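Long-range contacts in ribokinase RBSK (Mycobacterium tuberculosis, PDB 3GO6), which probably catalyses the magnesium-dependent, ATP-driven phosphorylation of D-ribose at O-5, yielding D-ribose 5-phosphate: residues 31-36 against 50-55; 110-115 against 124-129. All blocks are in the same frame, centred on the assembly; numbering follows the deposited sequence.

Contact 1. Residues 31-36 against 50-55; sequences DLTFVV and SLTRTP. With RIB (alpha-D-ribofuranose), chain C.
Leu-51 turns its CG away from its own backbone N (chi1 164°), while the ring of Phe-34 swings back beside its backbone N (chi1 -65°), and these torsions, with the chi2 turns of both side chains, lay the Leu-51 CD1 methyl over the centre of the ring, 3.7 Å from its centroid, as a CH-pi contact. The pair sits in the small four-stranded lid sheet of the ribokinase fold, where strands 29-35 and 50-56 run antiparallel. Thr-33 and Thr-52 form a hydrogen-bonded pair with two backbone bonds; Asp-31 and Thr-54 form another, whose Asp-31 N to Thr-54 O bond is 2.7 Å long. Alternation largely divides the side chains by character. Leu-32, Phe-34, Leu-51 and the aliphatic stem of Arg-53 share one face, turned to the second subunit of the dimer; there Leu-32 CD2 packs on Arg-53 CG at 3.7 Å, while the guanidinium reaches on to Gln-87. The other face carries mostly short polar residues, among them Asp-31, Thr-33, Thr-52 and Thr-54, suited to holding water. One water is gripped by four of their oxygens: it donates to Asp-31 O, and it bonds the hydroxyls of Thr-33, Thr-52 and Thr-54. Asp-31 suits the ribose pocket because its two carboxylate oxygens can accept from neighbouring hydroxyls of one sugar. Ribose O2 donates to Asp-31 OD1 at 2.6 Å, and ribose O3 to Asp-31 OD2 at 2.6 Å. A second water, which also bonds Thr-54 OG1, lies 2.7 Å from Asp-31 OD2, to which it is hydrogen-bonded.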
loop_
_atom_site.group_PDB
_atom_site.type_symbol
_atom_site.label_atom_id
_atom_site.label_comp_id
_atom_site.label_asym_id
_atom_site.label_seq_id
_atom_site.Cartn_x
_atom_site.Cartn_y
_atom_site.Cartn_z
ATOM N N ASP A 31 8.090 -2.600 2.676
ATOM C CA ASP A 31 7.624 -2.495 1.303
ATOM C C ASP A 31 6.328 -3.256 1.136
ATOM O O ASP A 31 6.229 -4.423 1.539
ATOM C CB ASP A 31 8.641 -3.124 0.332
ATOM C CG ASP A 31 9.884 -2.270 0.124
ATOM O OD1 ASP A 31 9.887 -1.092 0.543
ATOM O OD2 ASP A 31 10.870 -2.788 -0.467
ATOM N N LEU A 32 5.360 -2.607 0.506
ATOM C CA LEU A 32 4.130 -3.277 0.072
ATOM C C LEU A 32 4.242 -3.356 -1.456
ATOM O O LEU A 32 4.240 -2.334 -2.124
ATOM C CB LEU A 32 2.902 -2.482 0.499
ATOM C CG LEU A 32 2.731 -2.350 2.026
ATOM C CD1 LEU A 32 1.579 -1.421 2.327
ATOM C CD2 LEU A 32 2.489 -3.702 2.676
ATOM N N THR A 33 4.418 -4.563 -1.975
ATOM C CA THR A 33 4.636 -4.753 -3.416
ATOM C C THR A 33 3.369 -5.339 -4.031
ATOM O O THR A 33 2.895 -6.391 -3.598
ATOM C CB THR A 33 5.846 -5.648 -3.719
ATOM O OG1 THR A 33 7.008 -5.178 -3.024
ATOM C CG2 THR A 33 6.152 -5.693 -5.238
ATOM N N PHE A 34 2.841 -4.643 -5.037
ATOM C CA PHE A 34 1.593 -4.977 -5.713
ATOM C C PHE A 34 1.914 -5.335 -7.160
ATOM O O PHE A 34 2.663 -4.611 -7.841
ATOM C CB PHE A 34 0.647 -3.773 -5.759
ATOM C CG PHE A 34 0.142 -3.303 -4.406
ATOM C CD1 PHE A 34 -1.158 -3.586 -4.009
ATOM C CD2 PHE A 34 0.944 -2.528 -3.573
ATOM C CE1 PHE A 34 -1.667 -3.131 -2.772
ATOM C CE2 PHE A 34 0.460 -2.068 -2.329
ATOM C CZ PHE A 34 -0.842 -2.372 -1.926
ATOM N N VAL A 35 1.340 -6.437 -7.636
ATOM C CA VAL A 35 1.458 -6.774 -9.062
ATOM C C VAL A 35 0.144 -6.418 -9.750
ATOM O O VAL A 35 -0.941 -6.785 -9.257
ATOM C CB VAL A 35 1.845 -8.260 -9.278
ATOM C CG1 VAL A 35 1.758 -8.637 -10.781
ATOM C CG2 VAL A 35 3.238 -8.523 -8.748
ATOM N N VAL A 36 0.248 -5.676 -10.859
ATOM C CA VAL A 36 -0.900 -5.241 -11.658
ATOM C C VAL A 36 -0.674 -5.591 -13.145
ATOM O O VAL A 36 0.441 -5.950 -13.547
ATOM C CB VAL A 36 -1.123 -3.699 -11.551
ATOM C CG1 VAL A 36 -1.472 -3.292 -10.093
ATOM C CG2 VAL A 36 0.104 -2.929 -12.041
ATOM N N SER A 50 -1.751 -9.328 -6.737
ATOM C CA SER A 50 -1.096 -9.862 -5.545
ATOM C C SER A 50 -0.500 -8.720 -4.723
ATOM O O SER A 50 -0.304 -7.616 -5.230
ATOM C CB SER A 50 0.007 -10.850 -5.918
ATOM O OG SER A 50 1.064 -10.211 -6.631
ATOM N N LEU A 51 -0.246 -9.001 -3.449
ATOM C CA LEU A 51 0.357 -8.040 -2.530
ATOM C C LEU A 51 1.281 -8.811 -1.595
ATOM O O LEU A 51 0.887 -9.835 -1.016
ATOM C CB LEU A 51 -0.721 -7.295 -1.720
ATOM C CG LEU A 51 -0.245 -6.532 -0.460
ATOM C CD1 LEU A 51 0.757 -5.422 -0.841
ATOM C CD2 LEU A 51 -1.400 -5.952 0.336
ATOM N N THR A 52 2.515 -8.345 -1.462
ATOM C CA THR A 52 3.417 -8.862 -0.433
ATOM C C THR A 52 3.859 -7.715 0.484
ATOM O O THR A 52 3.839 -6.552 0.082
ATOM C CB THR A 52 4.694 -9.517 -1.023
ATOM O OG1 THR A 52 5.468 -8.540 -1.728
ATOM C CG2 THR A 52 4.350 -10.698 -1.949
ATOM N N ARG A 53 4.244 -8.054 1.710
ATOM C CA ARG A 53 4.741 -7.085 2.681
ATOM C C ARG A 53 6.135 -7.575 3.091
ATOM O O ARG A 53 6.257 -8.617 3.728
ATOM C CB ARG A 53 3.773 -7.006 3.879
ATOM C CG ARG A 53 4.213 -6.055 4.980
ATOM C CD ARG A 53 3.143 -5.936 6.078
ATOM N NE ARG A 53 3.612 -5.041 7.146
ATOM C CZ ARG A 53 4.378 -5.416 8.173
ATOM N NH1 ARG A 53 4.751 -6.680 8.299
ATOM N NH2 ARG A 53 4.760 -4.517 9.092
ATOM N N THR A 54 7.190 -6.862 2.691
ATOM C CA THR A 54 8.572 -7.337 2.899
ATOM C C THR A 54 9.507 -6.183 3.288
ATOM O O THR A 54 9.295 -5.062 2.873
ATOM C CB THR A 54 9.174 -8.014 1.609
ATOM O OG1 THR A 54 9.106 -7.098 0.501
ATOM C CG2 THR A 54 8.434 -9.344 1.256
ATOM N N PRO A 55 10.521 -6.452 4.122
ATOM C CA PRO A 55 11.504 -5.406 4.441
ATOM C C PRO A 55 12.255 -4.920 3.201
ATOM O O PRO A 55 12.615 -5.729 2.320
ATOM C CB PRO A 55 12.494 -6.122 5.358
ATOM C CG PRO A 55 11.745 -7.248 5.933
ATOM C CD PRO A 55 10.783 -7.705 4.853
HETATM O O5 RIB C . 14.674 0.797 -4.900
HETATM C C5 RIB C . 13.516 0.157 -4.317
HETATM C C4 RIB C . 13.343 0.660 -2.872
HETATM O O4 RIB C . 12.922 2.038 -2.923
HETATM C C3 RIB C . 12.239 -0.053 -2.111
HETATM O O3 RIB C . 12.703 -1.118 -1.244
HETATM C C2 RIB C . 11.529 1.058 -1.359
HETATM O O2 RIB C . 11.584 0.863 0.060
HETATM C C1 RIB C . 12.162 2.377 -1.776
HETATM O O1 RIB C . 13.063 2.881 -0.781
HETATM O O HOH W 1 11.140 -5.463 -0.045
HETATM O O HOH W 2 6.705 -6.363 -0.540
HETATM O O HOH W 3 2.903 -8.827 -5.054
#

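Contact 2. Residues 110-115 against 124-129. With RIB (alpha-D-ribofuranose), chain C.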
loop_
_atom_site.group_PDB
_atom_site.type_symbol
_atom_site.label_atom_id
_atom_site.label_comp_id
_atom_site.label_asym_id
_atom_site.label_seq_id
_atom_site.Cartn_x
_atom_site.Cartn_y
_atom_site.Cartn_z
ATOM N N GLY A 110 9.685 3.874 7.975
ATOM C CA GLY A 110 9.240 4.167 6.594
ATOM C C GLY A 110 8.367 3.095 5.949
ATOM O O GLY A 110 8.451 1.916 6.301
ATOM N N THR A 111 7.497 3.517 5.025
ATOM C CA THR A 111 6.626 2.608 4.273
ATOM C C THR A 111 6.822 2.919 2.797
ATOM O O THR A 111 6.805 4.097 2.418
ATOM C CB THR A 111 5.107 2.834 4.609
ATOM O OG1 THR A 111 4.865 2.635 6.013
ATOM C CG2 THR A 111 4.196 1.856 3.799
ATOM N N ALA A 112 6.998 1.897 1.966
ATOM C CA ALA A 112 7.022 2.146 0.522
ATOM C C ALA A 112 6.012 1.308 -0.238
ATOM O O ALA A 112 5.736 0.168 0.149
ATOM C CB ALA A 112 8.405 1.912 -0.033
ATOM N N ILE A 113 5.475 1.874 -1.324
ATOM C CA ILE A 113 4.558 1.149 -2.204
ATOM C C ILE A 113 5.305 0.895 -3.512
ATOM O O ILE A 113 5.767 1.842 -4.161
ATOM C CB ILE A 113 3.266 1.974 -2.542
ATOM C CG1 ILE A 113 2.574 2.484 -1.272
ATOM C CG2 ILE A 113 2.285 1.147 -3.427
ATOM C CD1 ILE A 113 2.233 1.379 -0.260
ATOM N N ILE A 114 5.419 -0.372 -3.883
ATOM C CA ILE A 114 6.054 -0.751 -5.136
ATOM C C ILE A 114 4.959 -1.357 -6.014
ATOM O O ILE A 114 4.262 -2.280 -5.590
ATOM C CB ILE A 114 7.166 -1.807 -4.945
ATOM C CG1 ILE A 114 8.049 -1.539 -3.696
ATOM C CG2 ILE A 114 7.927 -2.056 -6.283
ATOM C CD1 ILE A 114 8.887 -0.423 -3.792
ATOM N N VAL A 115 4.808 -0.855 -7.235
ATOM C CA VAL A 115 3.821 -1.431 -8.146
ATOM C C VAL A 115 4.562 -1.961 -9.383
ATOM O O VAL A 115 5.378 -1.248 -9.967
ATOM C CB VAL A 115 2.755 -0.391 -8.549
ATOM C CG1 VAL A 115 1.598 -1.075 -9.334
ATOM C CG2 VAL A 115 2.214 0.311 -7.314
ATOM N N VAL A 124 7.802 3.412 -7.573
ATOM C CA VAL A 124 8.045 3.360 -6.123
ATOM C C VAL A 124 7.557 4.666 -5.495
ATOM O O VAL A 124 7.890 5.757 -5.988
ATOM C CB VAL A 124 9.548 3.122 -5.814
ATOM C CG1 VAL A 124 9.861 3.236 -4.287
ATOM C CG2 VAL A 124 10.011 1.768 -6.338
ATOM N N LEU A 125 6.768 4.549 -4.422
ATOM C CA LEU A 125 6.284 5.689 -3.665
ATOM C C LEU A 125 6.627 5.464 -2.193
ATOM O O LEU A 125 6.264 4.420 -1.630
ATOM C CB LEU A 125 4.755 5.796 -3.793
ATOM C CG LEU A 125 4.023 6.821 -2.934
ATOM C CD1 LEU A 125 4.459 8.223 -3.274
ATOM C CD2 LEU A 125 2.491 6.681 -3.072
ATOM N N VAL A 126 7.261 6.453 -1.562
ATOM C CA VAL A 126 7.837 6.257 -0.217
ATOM C C VAL A 126 7.294 7.299 0.747
ATOM O O VAL A 126 7.338 8.497 0.462
ATOM C CB VAL A 126 9.385 6.384 -0.226
ATOM C CG1 VAL A 126 9.956 6.181 1.191
ATOM C CG2 VAL A 126 10.021 5.389 -1.222
ATOM N N ALA A 127 6.777 6.845 1.885
ATOM C CA ALA A 127 6.503 7.754 2.988
ATOM C C ALA A 127 7.664 7.481 3.944
ATOM O O ALA A 127 7.698 6.428 4.599
ATOM C CB ALA A 127 5.178 7.417 3.620
ATOM N N PRO A 128 8.652 8.393 3.986
ATOM C CA PRO A 128 9.898 8.054 4.653
ATOM C C PRO A 128 9.807 7.796 6.162
ATOM O O PRO A 128 10.667 7.093 6.691
ATOM C CB PRO A 128 10.819 9.246 4.334
ATOM C CG PRO A 128 9.921 10.359 4.031
ATOM C CD PRO A 128 8.692 9.743 3.395
ATOM N N GLY A 129 8.783 8.312 6.838
ATOM C CA GLY A 129 8.651 8.064 8.293
ATOM C C GLY A 129 9.936 8.412 9.050
ATOM O O GLY A 129 10.500 9.508 8.876
HETATM O O5 RIB C . 14.674 0.797 -4.900
HETATM C C5 RIB C . 13.516 0.157 -4.317
HETATM C C4 RIB C . 13.343 0.660 -2.872
HETATM O O4 RIB C . 12.922 2.038 -2.923
HETATM C C3 RIB C . 12.239 -0.053 -2.111
HETATM O O3 RIB C . 12.703 -1.118 -1.244
HETATM C C2 RIB C . 11.529 1.058 -1.359
HETATM O O2 RIB C . 11.584 0.863 0.060
HETATM C C1 RIB C . 12.162 2.377 -1.776
HETATM O O1 RIB C . 13.063 2.881 -0.781
#
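Ile-113 N donates to Leu-125 O over 2.7 Å, a nearly straight bond (169° at the hydrogen) that arrives in the carbonyl plane. Leu-125 N returns a bond to Ile-113 O, and the same two-way exchange joins Thr-111 to Ala-127, where Ala-127 N meets Thr-111 O at 2.8 Å. Between these hydrogen-bonded pairs, Ala-112 and Val-126 form a non-hydrogen-bonded pair. The two strands, 110-116 and 122-127, form a beta hairpin within the lid sheet of the ribokinase fold, and one of its faces is an apolar wall of the ribose pocket. Ala-112 brings only a methyl to the sugar, CB lying 3.3 Å from ribose O2, so the ring can come close to the strand. Val-124 sets CG1 anti to its backbone N (chi1 173°) and thereby reaches ribose C1 at 3.5 Å, leaving CG2 to touch Ile-114 CD1 at 3.5 Å. That same Ile-114 methyl also approaches ribose C3, at 3.8 Å. The beta-branch suits Val-124, whose one methyl faces the sugar while the other packs on Ile-114; Val-126 adds CG2 near ribose C1. On the opposite face, Thr-111, Ile-113, Leu-125 and Ala-127 pack against the second subunit, with which residues 124-126 also continue the sheet as a parallel ladder. Thr-111 OG1 is hydrogen-bonded to Arg-53 NH2 of that subunit.

Contacts 1 and 2 are the two antiparallel pairs of one four-stranded sheet, joined through its middle strands 29-35 and 110-116, which run parallel; their centres lie 11 Å apart. Probable backbone hydrogen bonds make the seam, Leu-32 N to Ala-112 O and Phe-34 N to Ile-114 O, each 2.8 Å. The ribose bridges them as well: contact 1 supplies a carboxylate and contact 2 a hydrocarbon wall, and Asp-31 OD1 packs 3.4 Å from Ala-112 CB beside the sugar. Asn-29, Gly-57, Lys-58, Asn-61, Glu-152 and Asp-248, the last the predicted proton acceptor, add further hydrogen bonds to the sugar. Across the dimer, Phe-34 packs on Ile-113 of the second subunit.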